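Local coordinates for SusD homolog (Bacteroides thetaiotaomicron, PDB 4MRU), which probably binds mucin O-glycans at the bacterial surface as a SusD-family outer-membrane lipoprotein built on a TPR-like helical scaffold, at residues M159-E162 and L163-D167; R196-L199 and H200-L204; A169-D172 and N173-E176; L112-V115 and T116-R120. All blocks are in the same frame, centred on the assembly; numbering follows the deposited sequence.

The four contacts lie on three helices that follow one another in the chain, 104-125, 152-173 and 192-209, and the loop after the second. Interaction 1 touches both neighbours: Asp-167 OD1 makes a salt bridge to Arg-196 NE of interaction 2 (2.7 Å), and Glu-162 OE2 another to Arg-114 NH1 of interaction 4 (3.0 Å). Interactions 2 and 4, with centres 12 Å apart, meet through packing, Leu-202 CD2 lying 3.4 Å from Thr-116 OG1. Interaction 3, at that loop, reaches interaction 2 where Met-174 SE packs 3.6 Å from Arg-196 CD. A 1,2-ethanediol, probably from the crystallisation liquor, joins interactions 1 and 2; all four lie away from the magnesium-binding Asn-373.

Interaction 1 (M159-E162 and L163-D167); sequences MFQE and LEEAD. With EDO (1,2-ethanediol), chain E.
Gln-161 and Glu-165 meet one turn apart on helix 152-173, where Gln-161 NE2 gives a weak hydrogen bond to Glu-165 OE2 at 3.5 Å. The amide and carboxylate planes stand nearly perpendicular, 83° apart. The glutamine, with CG anti to the backbone N (chi1 -175°), also lays its CG near the same oxygen, at 3.7 Å. Long, flexible polar chains suit the solvent-facing side of the helix. Closer in, the aliphatic part of Glu-165 lies over the backbone, its CG 3.4 Å from Gln-161 O, while Leu-163 CG sits 3.3 Å from Met-159 O. Beneath them the main chain is firmly wound: Leu-163 N binds Met-159 O and Ala-166 N binds Glu-162 O, each at 2.8 Å.

The next shell fixes the charged ends. Glu-165 OE1 has its stronger partner in Lys-111, and the buried Glu-162 carboxylate is held by Arg-114 and by the hydroxyl of Tyr-130, which would probably offset the nearness of two acids on one helix. Asp-167 OD1 forms a salt bridge with Arg-196, and OD2 bonds His-200 and, at 2.9 Å, O1 of a 1,2-ethanediol probably from the crystallisation liquor. Leu-163 and selenomethionine Met-159 turn their apolar chains onto helices 104-125 and 192-209. This is an amphipathic helix of an all-helical TPR-like array, packed between its two sequence neighbours and tied to both by acidic side chains, Glu-162 and Asp-167.

Interaction 2 (R196-L199 and H200-L204); sequences RLFL and HSLQL. With EDO (1,2-ethanediol), chain E.
Arg-196 and His-200, one turn apart on helix 192-209, form the tight polar corner. The imidazole stands perpendicular to the guanidinium, its CE1 placed over one guanidinium face and 3.4 Å from Arg-196 NH2. The arginine gets there by bending at chi3 (71°), which brings the guanidinium round to the edge of the His-200 ring. Arg-196 O in turn lies over one face of the imidazole, seating the ring closely on the backbone. Both ring nitrogens have acceptors elsewhere, ND1 at Gly-230 O and NE2 at Asp-167, consistent with a doubly protonated histidine; Asp-167 also binds Arg-196 NE.

Ser-201 is held by hydrogen bonds, being small enough for its hydroxyl to reach back: OG donates to Leu-197 O at 2.7 Å while its backbone N binds that oxygen at 2.9 Å, the two coming from opposite faces of the carbonyl plane; OG also bonds Ile-232 N. Leu-199 CD2 presses on Gln-203 CD at 3.5 Å.

The packing is slacker between Phe-198 CE2 and Leu-202 CD2, 4.4 Å apart but buried against helix 104-125, and the more open side lies at the partly exposed Leu-197. The Gln-203 amide grips a 1,2-ethanediol: OE1 accepts from O2 at 2.6 Å and NE2 donates to O1 at 2.9 Å. The whole is a largely buried helix of the TPR-like superhelical fold, bearing a serine that closes a hydrogen bond on the carbonyl four residues earlier.

Interaction 3 (A169-D172 and N173-E176); sequences ALED and NMTE
Asn-173 folds back onto Ala-169 where helix 152-173 runs out into a loop, a polar side chain of the kind that serves well at a helix C-terminus, where carbonyls lose their backbone donors. Among the side-chain hydrogen bonds, ND2 to Ala-169 O is short and straight, 2.8 Å with an N-H...O angle of 163°. It arrives in the carbonyl plane on a lone pair, and the oxygen also lies in the plane of the amide. Having CG beside the backbone N (chi1 -70°) turns the amide back along the helix to this oxygen. A leucine in place of Asn-173 would probably leave Ala-169 O with just the weak backbone bond described next, and the last turn less firmly closed.

The backbone bonds are poorer. Asn-173 N makes a weak bond to Ala-169 O at 3.2 Å, and a long but acceptable one to Leu-170 O at 3.3 Å, from above that carbonyl's plane; Met-174 N reaches Leu-170 O weakly at 2.9 Å. Water takes over beyond: one molecule donates both to Glu-171 O and to Met-174 O, bridging helix and loop.

The remaining contacts are van der Waals packing. Asn-173 also touches Pro-104 and Val-105 of the preceding helix, and selenomethionine Met-174 packs toward Leu-192. Extended beyond CG, its long, pliable chain runs across the end of the helix, with SE 4.1 Å from Glu-171 CA.

Interaction 4 (L112-V115 and T116-R120); sequences LLRV and TIMQR
Thr-116 leans on Leu-112 one turn back along helix 104-125, and its side chain can be followed atom by atom. CB sits over the preceding turn, 3.5 Å from Leu-112 O and equally far from Leu-113 O. From there OG1, anti to the carbonyl carbon (chi1 -56°), reaches back and donates to Leu-112 O at 2.8 Å. The backbone N of Thr-116 binds the same oxygen at 3.0 Å, the two donors approaching from opposite faces of the carbonyl plane. Leu-112 CD1 comes to 4.0 Å from OG1. Threonine suits this buried place because its hydroxyl is satisfied within its own helix while the rest packs as hydrocarbon. A valine in place of Thr-116 would probably leave Leu-112 O with its backbone donor alone.

At the next positions carbon atoms merely pack on the carbonyls of the preceding turn: Ile-117 CG1 rests 3.3 Å from Leu-113 O, and selenomethionine Met-118 CG lies 3.3 Å from Arg-114 O. Arg-114 carries its guanidinium away from the helix to the hydroxyl of Tyr-91, with cation-pi contacts to Tyr-94 and Tyr-130. Gln-119, on another side, bonds Asp-123 and Arg-205. Ile-117 faces helix 81-100 while Leu-112 and Val-115 meet helix 152-173, as expected of a central helix in the alpha-alpha superhelix of the TPR-like SusD fold.

Interaction 1 (M159-E162 and L163-D167)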
loop_
_atom_site.group_PDB
_atom_site.type_symbol
_atom_site.label_atom_id
_atom_site.label_comp_id
_atom_site.label_asym_id
_atom_site.label_seq_id
_atom_site.Cartn_x
_atom_site.Cartn_y
_atom_site.Cartn_z
HETATM N N MSE A 159 -3.227 15.053 -10.019
HETATM C CA MSE A 159 -2.347 13.932 -10.329
HETATM C C MSE A 159 -2.676 13.310 -11.675
HETATM O O MSE A 159 -1.775 13.007 -12.464
HETATM C CB MSE A 159 -2.425 12.864 -9.195
HETATM C CG MSE A 159 -1.780 13.408 -7.922
HETATM SE SE MSE A 159 -1.996 12.019 -6.525
HETATM C CE MSE A 159 -0.663 12.758 -5.348
ATOM N N PHE A 160 -3.952 13.093 -11.963
ATOM C CA PHE A 160 -4.297 12.508 -13.240
ATOM C C PHE A 160 -3.828 13.419 -14.382
ATOM O O PHE A 160 -3.280 12.930 -15.377
ATOM C CB PHE A 160 -5.790 12.249 -13.391
ATOM C CG PHE A 160 -6.286 11.044 -12.630
ATOM C CD1 PHE A 160 -5.734 9.796 -12.830
ATOM C CD2 PHE A 160 -7.346 11.167 -11.756
ATOM C CE1 PHE A 160 -6.220 8.684 -12.152
ATOM C CE2 PHE A 160 -7.865 10.050 -11.099
ATOM C CZ PHE A 160 -7.297 8.816 -11.286
ATOM N N GLN A 161 -4.003 14.727 -14.215
ATOM C CA GLN A 161 -3.541 15.676 -15.219
ATOM C C GLN A 161 -2.018 15.614 -15.360
ATOM O O GLN A 161 -1.480 15.529 -16.477
ATOM C CB GLN A 161 -4.030 17.074 -14.846
ATOM C CG GLN A 161 -3.745 18.197 -15.823
ATOM C CD GLN A 161 -4.073 19.546 -15.188
ATOM O OE1 GLN A 161 -4.944 19.650 -14.304
ATOM N NE2 GLN A 161 -3.344 20.567 -15.586
ATOM N N GLU A 162 -1.315 15.546 -14.242
ATOM C CA GLU A 162 0.152 15.434 -14.286
ATOM C C GLU A 162 0.659 14.096 -14.874
ATOM O O GLU A 162 1.668 14.077 -15.602
ATOM C CB GLU A 162 0.736 15.658 -12.886
ATOM C CG GLU A 162 0.505 17.080 -12.374
ATOM C CD GLU A 162 0.843 17.259 -10.916
ATOM O OE1 GLU A 162 0.890 16.233 -10.170
ATOM O OE2 GLU A 162 1.006 18.441 -10.500
ATOM N N LEU A 163 -0.007 12.988 -14.576
ATOM C CA LEU A 163 0.394 11.733 -15.173
ATOM C C LEU A 163 0.263 11.802 -16.696
ATOM O O LEU A 163 1.139 11.265 -17.406
ATOM C CB LEU A 163 -0.401 10.548 -14.621
ATOM C CG LEU A 163 -0.023 10.272 -13.166
ATOM C CD1 LEU A 163 -0.902 9.175 -12.590
ATOM C CD2 LEU A 163 1.465 9.944 -13.046
ATOM N N GLU A 164 -0.810 12.411 -17.201
ATOM C CA GLU A 164 -0.964 12.546 -18.665
ATOM C C GLU A 164 0.102 13.408 -19.258
ATOM O O GLU A 164 0.621 13.123 -20.352
ATOM C CB GLU A 164 -2.323 13.109 -19.048
ATOM C CG GLU A 164 -3.405 12.051 -19.071
ATOM C CD GLU A 164 -4.526 12.375 -20.034
ATOM O OE1 GLU A 164 -4.650 13.544 -20.458
ATOM O OE2 GLU A 164 -5.269 11.433 -20.360
ATOM N N GLU A 165 0.423 14.495 -18.578
ATOM C CA GLU A 165 1.510 15.370 -19.042
ATOM C C GLU A 165 2.856 14.621 -19.056
ATOM O O GLU A 165 3.608 14.728 -20.026
ATOM C CB GLU A 165 1.651 16.596 -18.172
ATOM C CG GLU A 165 0.545 17.616 -18.310
ATOM C CD GLU A 165 0.488 18.615 -17.141
ATOM O OE1 GLU A 165 1.358 18.628 -16.222
ATOM O OE2 GLU A 165 -0.458 19.399 -17.148
ATOM N N ALA A 166 3.146 13.835 -18.012
ATOM C CA ALA A 166 4.379 13.061 -17.990
ATOM C C ALA A 166 4.382 12.028 -19.091
ATOM O O ALA A 166 5.418 11.818 -19.768
ATOM C CB ALA A 166 4.584 12.392 -16.650
ATOM N N ASP A 167 3.253 11.351 -19.271
ATOM C CA ASP A 167 3.188 10.312 -20.264
ATOM C C ASP A 167 3.423 10.837 -21.658
ATOM O O ASP A 167 4.117 10.200 -22.464
ATOM C CB ASP A 167 1.817 9.631 -20.220
ATOM C CG ASP A 167 1.828 8.295 -20.893
ATOM O OD1 ASP A 167 2.901 7.673 -20.961
ATOM O OD2 ASP A 167 0.750 7.844 -21.346
HETATM C C1 EDO E . -2.839 8.402 -20.883
HETATM O O1 EDO E . -1.711 8.695 -20.060
HETATM C C2 EDO E . -2.918 6.905 -21.059
HETATM O O2 EDO E . -3.438 6.395 -19.837
#

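Interaction 2 (R196-L199 and H200-L204)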
loop_
_atom_site.group_PDB
_atom_site.type_symbol
_atom_site.label_atom_id
_atom_site.label_comp_id
_atom_site.label_asym_id
_atom_site.label_seq_id
_atom_site.Cartn_x
_atom_site.Cartn_y
_atom_site.Cartn_z
ATOM N N ARG A 196 6.616 4.010 -18.846
ATOM C CA ARG A 196 5.222 4.200 -19.311
ATOM C C ARG A 196 4.265 3.089 -18.837
ATOM O O ARG A 196 3.129 3.370 -18.468
ATOM C CB ARG A 196 5.137 4.335 -20.838
ATOM C CG ARG A 196 5.822 5.617 -21.311
ATOM C CD ARG A 196 5.528 5.875 -22.779
ATOM N NE ARG A 196 4.150 6.267 -22.912
ATOM C CZ ARG A 196 3.275 5.759 -23.767
ATOM N NH1 ARG A 196 3.605 4.821 -24.633
ATOM N NH2 ARG A 196 2.044 6.234 -23.758
ATOM N N LEU A 197 4.717 1.840 -18.848
ATOM C CA LEU A 197 3.919 0.753 -18.329
ATOM C C LEU A 197 3.562 1.030 -16.880
ATOM O O LEU A 197 2.385 0.885 -16.444
ATOM C CB LEU A 197 4.659 -0.573 -18.440
ATOM C CG LEU A 197 4.972 -1.040 -19.869
ATOM C CD1 LEU A 197 5.756 -2.351 -19.797
ATOM C CD2 LEU A 197 3.697 -1.189 -20.660
ATOM N N PHE A 198 4.566 1.448 -16.121
ATOM C CA PHE A 198 4.324 1.728 -14.714
ATOM C C PHE A 198 3.331 2.881 -14.568
ATOM O O PHE A 198 2.401 2.826 -13.747
ATOM C CB PHE A 198 5.619 2.058 -13.966
ATOM C CG PHE A 198 5.385 2.615 -12.623
ATOM C CD1 PHE A 198 4.958 1.786 -11.592
ATOM C CD2 PHE A 198 5.554 3.960 -12.376
ATOM C CE1 PHE A 198 4.710 2.298 -10.331
ATOM C CE2 PHE A 198 5.298 4.474 -11.125
ATOM C CZ PHE A 198 4.902 3.633 -10.098
ATOM N N LEU A 199 3.557 3.942 -15.312
ATOM C CA LEU A 199 2.641 5.104 -15.227
ATOM C C LEU A 199 1.200 4.712 -15.505
ATOM O O LEU A 199 0.275 5.130 -14.800
ATOM C CB LEU A 199 3.099 6.178 -16.207
ATOM C CG LEU A 199 2.412 7.524 -16.255
ATOM C CD1 LEU A 199 3.411 8.552 -16.770
ATOM C CD2 LEU A 199 1.181 7.482 -17.133
ATOM N N HIS A 200 1.000 3.914 -16.544
ATOM C CA HIS A 200 -0.359 3.423 -16.865
ATOM C C HIS A 200 -0.948 2.520 -15.775
ATOM O O HIS A 200 -2.155 2.532 -15.522
ATOM C CB HIS A 200 -0.347 2.715 -18.199
ATOM C CG HIS A 200 0.100 3.589 -19.324
ATOM N ND1 HIS A 200 0.882 3.123 -20.370
ATOM C CD2 HIS A 200 -0.039 4.918 -19.523
ATOM C CE1 HIS A 200 1.130 4.123 -21.196
ATOM N NE2 HIS A 200 0.613 5.225 -20.684
ATOM N N SER A 201 -0.101 1.720 -15.154
ATOM C CA SER A 201 -0.517 0.878 -14.065
ATOM C C SER A 201 -0.957 1.738 -12.841
ATOM O O SER A 201 -1.936 1.459 -12.217
ATOM C CB SER A 201 0.608 -0.095 -13.693
ATOM O OG SER A 201 1.036 -0.831 -14.839
ATOM N N LEU A 202 -0.213 2.792 -12.551
ATOM C CA LEU A 202 -0.584 3.706 -11.475
ATOM C C LEU A 202 -1.891 4.415 -11.790
ATOM O O LEU A 202 -2.714 4.583 -10.888
ATOM C CB LEU A 202 0.498 4.739 -11.278
ATOM C CG LEU A 202 0.390 5.731 -10.123
ATOM C CD1 LEU A 202 0.244 5.004 -8.804
ATOM C CD2 LEU A 202 1.616 6.639 -10.117
ATOM N N GLN A 203 -2.084 4.847 -13.044
ATOM C CA GLN A 203 -3.374 5.424 -13.454
ATOM C C GLN A 203 -4.517 4.429 -13.210
ATOM O O GLN A 203 -5.581 4.810 -12.736
ATOM C CB GLN A 203 -3.379 5.819 -14.910
ATOM C CG GLN A 203 -2.496 6.993 -15.275
ATOM C CD GLN A 203 -2.333 7.143 -16.798
ATOM O OE1 GLN A 203 -2.162 6.160 -17.531
ATOM N NE2 GLN A 203 -2.394 8.388 -17.271
ATOM N N LEU A 204 -4.284 3.168 -13.517
ATOM C CA LEU A 204 -5.271 2.122 -13.282
ATOM C C LEU A 204 -5.601 1.962 -11.785
ATOM O O LEU A 204 -6.758 1.870 -11.395
ATOM C CB LEU A 204 -4.758 0.804 -13.858
ATOM C CG LEU A 204 -5.637 -0.433 -13.657
ATOM C CD1 LEU A 204 -7.022 -0.219 -14.248
ATOM C CD2 LEU A 204 -4.975 -1.642 -14.279
HETATM C C1 EDO E . -2.839 8.402 -20.883
HETATM O O1 EDO E . -1.711 8.695 -20.060
HETATM C C2 EDO E . -2.918 6.905 -21.059
HETATM O O2 EDO E . -3.438 6.395 -19.837
#

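Interaction 3 (A169-D172 and N173-E176)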
loop_
_atom_site.group_PDB
_atom_site.type_symbol
_atom_site.label_atom_id
_atom_site.label_comp_id
_atom_site.label_asym_id
_atom_site.label_seq_id
_atom_site.Cartn_x
_atom_site.Cartn_y
_atom_site.Cartn_z
ATOM N N ALA A 169 5.212 13.355 -22.498
ATOM C CA ALA A 169 6.587 13.759 -22.661
ATOM C C ALA A 169 7.483 12.521 -22.819
ATOM O O ALA A 169 8.430 12.534 -23.611
ATOM C CB ALA A 169 7.048 14.637 -21.502
ATOM N N LEU A 170 7.160 11.444 -22.111
ATOM C CA LEU A 170 7.877 10.189 -22.279
ATOM C C LEU A 170 7.655 9.587 -23.682
ATOM O O LEU A 170 8.620 9.204 -24.367
ATOM C CB LEU A 170 7.439 9.177 -21.242
ATOM C CG LEU A 170 7.902 9.516 -19.817
ATOM C CD1 LEU A 170 7.355 8.466 -18.878
ATOM C CD2 LEU A 170 9.419 9.634 -19.691
ATOM N N GLU A 171 6.393 9.515 -24.095
ATOM C CA GLU A 171 6.070 8.990 -25.397
ATOM C C GLU A 171 6.737 9.804 -26.496
ATOM O O GLU A 171 7.250 9.226 -27.435
ATOM C CB GLU A 171 4.580 9.006 -25.599
ATOM C CG GLU A 171 4.075 8.470 -26.941
ATOM C CD GLU A 171 2.567 8.618 -27.048
ATOM O OE1 GLU A 171 2.086 9.755 -27.230
ATOM O OE2 GLU A 171 1.855 7.628 -26.894
ATOM N N ASP A 172 6.686 11.135 -26.418
ATOM C CA ASP A 172 7.245 11.977 -27.475
ATOM C C ASP A 172 8.765 11.986 -27.529
ATOM O O ASP A 172 9.334 12.385 -28.562
ATOM C CB ASP A 172 6.794 13.420 -27.325
ATOM C CG ASP A 172 5.308 13.600 -27.607
ATOM O OD1 ASP A 172 4.689 12.708 -28.211
ATOM O OD2 ASP A 172 4.764 14.659 -27.227
ATOM N N ASN A 173 9.440 11.559 -26.461
ATOM C CA ASN A 173 10.909 11.595 -26.443
ATOM C C ASN A 173 11.636 10.247 -26.313
ATOM O O ASN A 173 12.864 10.185 -26.436
ATOM C CB ASN A 173 11.363 12.497 -25.315
ATOM C CG ASN A 173 11.048 13.929 -25.606
ATOM O OD1 ASN A 173 11.733 14.562 -26.397
ATOM N ND2 ASN A 173 9.976 14.439 -25.010
HETATM N N MSE A 174 10.897 9.175 -26.119
HETATM C CA MSE A 174 11.548 7.894 -25.936
HETATM C C MSE A 174 12.105 7.361 -27.236
HETATM O O MSE A 174 11.610 7.630 -28.348
HETATM C CB MSE A 174 10.544 6.916 -25.380
HETATM C CG MSE A 174 9.545 6.360 -26.391
HETATM SE SE MSE A 174 8.282 5.510 -25.142
HETATM C CE MSE A 174 6.901 5.054 -26.519
ATOM N N THR A 175 13.172 6.602 -27.083
ATOM C CA THR A 175 13.811 5.971 -28.187
ATOM C C THR A 175 14.208 4.555 -27.804
ATOM O O THR A 175 14.150 4.116 -26.629
ATOM C CB THR A 175 15.087 6.721 -28.606
ATOM O OG1 THR A 175 16.116 6.455 -27.644
ATOM C CG2 THR A 175 14.855 8.261 -28.743
ATOM N N GLU A 176 14.634 3.848 -28.827
ATOM C CA GLU A 176 15.415 2.658 -28.648
ATOM C C GLU A 176 16.853 3.034 -28.238
ATOM O O GLU A 176 17.314 4.186 -28.394
ATOM C CB GLU A 176 15.358 1.860 -29.952
ATOM C CG GLU A 176 16.077 0.531 -29.942
ATOM C CD GLU A 176 15.590 -0.372 -28.835
ATOM O OE1 GLU A 176 14.482 -0.966 -28.965
ATOM O OE2 GLU A 176 16.319 -0.475 -27.829
HETATM O O HOH W 1 9.437 8.704 -29.383
#

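Interaction 4 (L112-V115 and T116-R120)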
loop_
_atom_site.group_PDB
_atom_site.type_symbol
_atom_site.label_atom_id
_atom_site.label_comp_id
_atom_site.label_asym_id
_atom_site.label_seq_id
_atom_site.Cartn_x
_atom_site.Cartn_y
_atom_site.Cartn_z
ATOM N N LEU A 112 6.268 12.277 -12.359
ATOM C CA LEU A 112 5.728 10.951 -12.128
ATOM C C LEU A 112 6.100 10.452 -10.741
ATOM O O LEU A 112 5.278 9.851 -10.076
ATOM C CB LEU A 112 6.247 9.971 -13.205
ATOM C CG LEU A 112 6.014 8.485 -13.033
ATOM C CD1 LEU A 112 4.511 8.240 -12.928
ATOM C CD2 LEU A 112 6.615 7.692 -14.190
ATOM N N LEU A 113 7.323 10.745 -10.291
ATOM C CA LEU A 113 7.743 10.303 -8.985
ATOM C C LEU A 113 7.013 11.087 -7.904
ATOM O O LEU A 113 6.611 10.510 -6.897
ATOM C CB LEU A 113 9.236 10.448 -8.826
ATOM C CG LEU A 113 10.016 9.436 -9.649
ATOM C CD1 LEU A 113 11.458 9.853 -9.672
ATOM C CD2 LEU A 113 9.869 8.005 -9.115
ATOM N N ARG A 114 6.793 12.379 -8.115
ATOM C CA ARG A 114 6.041 13.145 -7.137
ATOM C C ARG A 114 4.606 12.596 -6.981
ATOM O O ARG A 114 4.100 12.463 -5.866
ATOM C CB ARG A 114 6.031 14.600 -7.507
ATOM C CG ARG A 114 5.039 15.413 -6.686
ATOM C CD ARG A 114 5.349 16.875 -6.902
ATOM N NE ARG A 114 4.320 17.755 -6.365
ATOM C CZ ARG A 114 3.318 18.272 -7.054
ATOM N NH1 ARG A 114 3.118 17.996 -8.351
ATOM N NH2 ARG A 114 2.494 19.096 -6.431
ATOM N N VAL A 115 3.944 12.301 -8.089
ATOM C CA VAL A 115 2.641 11.714 -8.005
ATOM C C VAL A 115 2.724 10.388 -7.236
ATOM O O VAL A 115 1.900 10.100 -6.381
ATOM C CB VAL A 115 2.031 11.463 -9.395
ATOM C CG1 VAL A 115 0.793 10.605 -9.282
ATOM C CG2 VAL A 115 1.720 12.785 -10.098
ATOM N N THR A 116 3.689 9.550 -7.575
ATOM C CA THR A 116 3.789 8.244 -6.945
ATOM C C THR A 116 3.961 8.366 -5.409
ATOM O O THR A 116 3.347 7.640 -4.656
ATOM C CB THR A 116 4.955 7.448 -7.581
ATOM O OG1 THR A 116 4.756 7.364 -8.996
ATOM C CG2 THR A 116 5.077 6.054 -6.980
ATOM N N ILE A 117 4.818 9.275 -4.958
ATOM C CA ILE A 117 5.043 9.508 -3.537
ATOM C C ILE A 117 3.761 9.980 -2.863
ATOM O O ILE A 117 3.343 9.478 -1.821
ATOM C CB ILE A 117 6.115 10.599 -3.327
ATOM C CG1 ILE A 117 7.464 10.085 -3.761
ATOM C CG2 ILE A 117 6.178 11.017 -1.862
ATOM C CD1 ILE A 117 8.501 11.170 -4.028
HETATM N N MSE A 118 3.137 10.973 -3.487
HETATM C CA MSE A 118 2.059 11.675 -2.830
HETATM C C MSE A 118 0.700 10.999 -2.968
HETATM O O MSE A 118 -0.219 11.308 -2.192
HETATM C CB MSE A 118 1.962 13.077 -3.408
HETATM C CG MSE A 118 3.192 13.926 -3.084
HETATM SE SE MSE A 118 3.431 14.120 -1.120
HETATM C CE MSE A 118 5.309 14.747 -1.078
ATOM N N GLN A 119 0.532 10.101 -3.932
ATOM C CA GLN A 119 -0.696 9.288 -3.979
ATOM C C GLN A 119 -0.893 8.565 -2.635
ATOM O O GLN A 119 -2.009 8.489 -2.085
ATOM C CB GLN A 119 -0.674 8.300 -5.159
ATOM C CG GLN A 119 -1.815 7.267 -5.205
ATOM C CD GLN A 119 -1.342 5.924 -4.694
ATOM O OE1 GLN A 119 -0.611 5.216 -5.380
ATOM N NE2 GLN A 119 -1.719 5.578 -3.472
ATOM N N ARG A 120 0.195 8.075 -2.072
ATOM C CA ARG A 120 0.154 7.358 -0.812
ATOM C C ARG A 120 -0.230 8.325 0.315
ATOM O O ARG A 120 -1.045 8.006 1.184
ATOM C CB ARG A 120 1.484 6.704 -0.507
ATOM C CG ARG A 120 1.802 5.460 -1.330
ATOM C CD ARG A 120 3.279 5.259 -1.522
ATOM N NE ARG A 120 4.031 5.359 -0.257
ATOM C CZ ARG A 120 4.175 4.353 0.603
ATOM N NH1 ARG A 120 3.579 3.176 0.389
ATOM N NH2 ARG A 120 4.846 4.546 1.702
#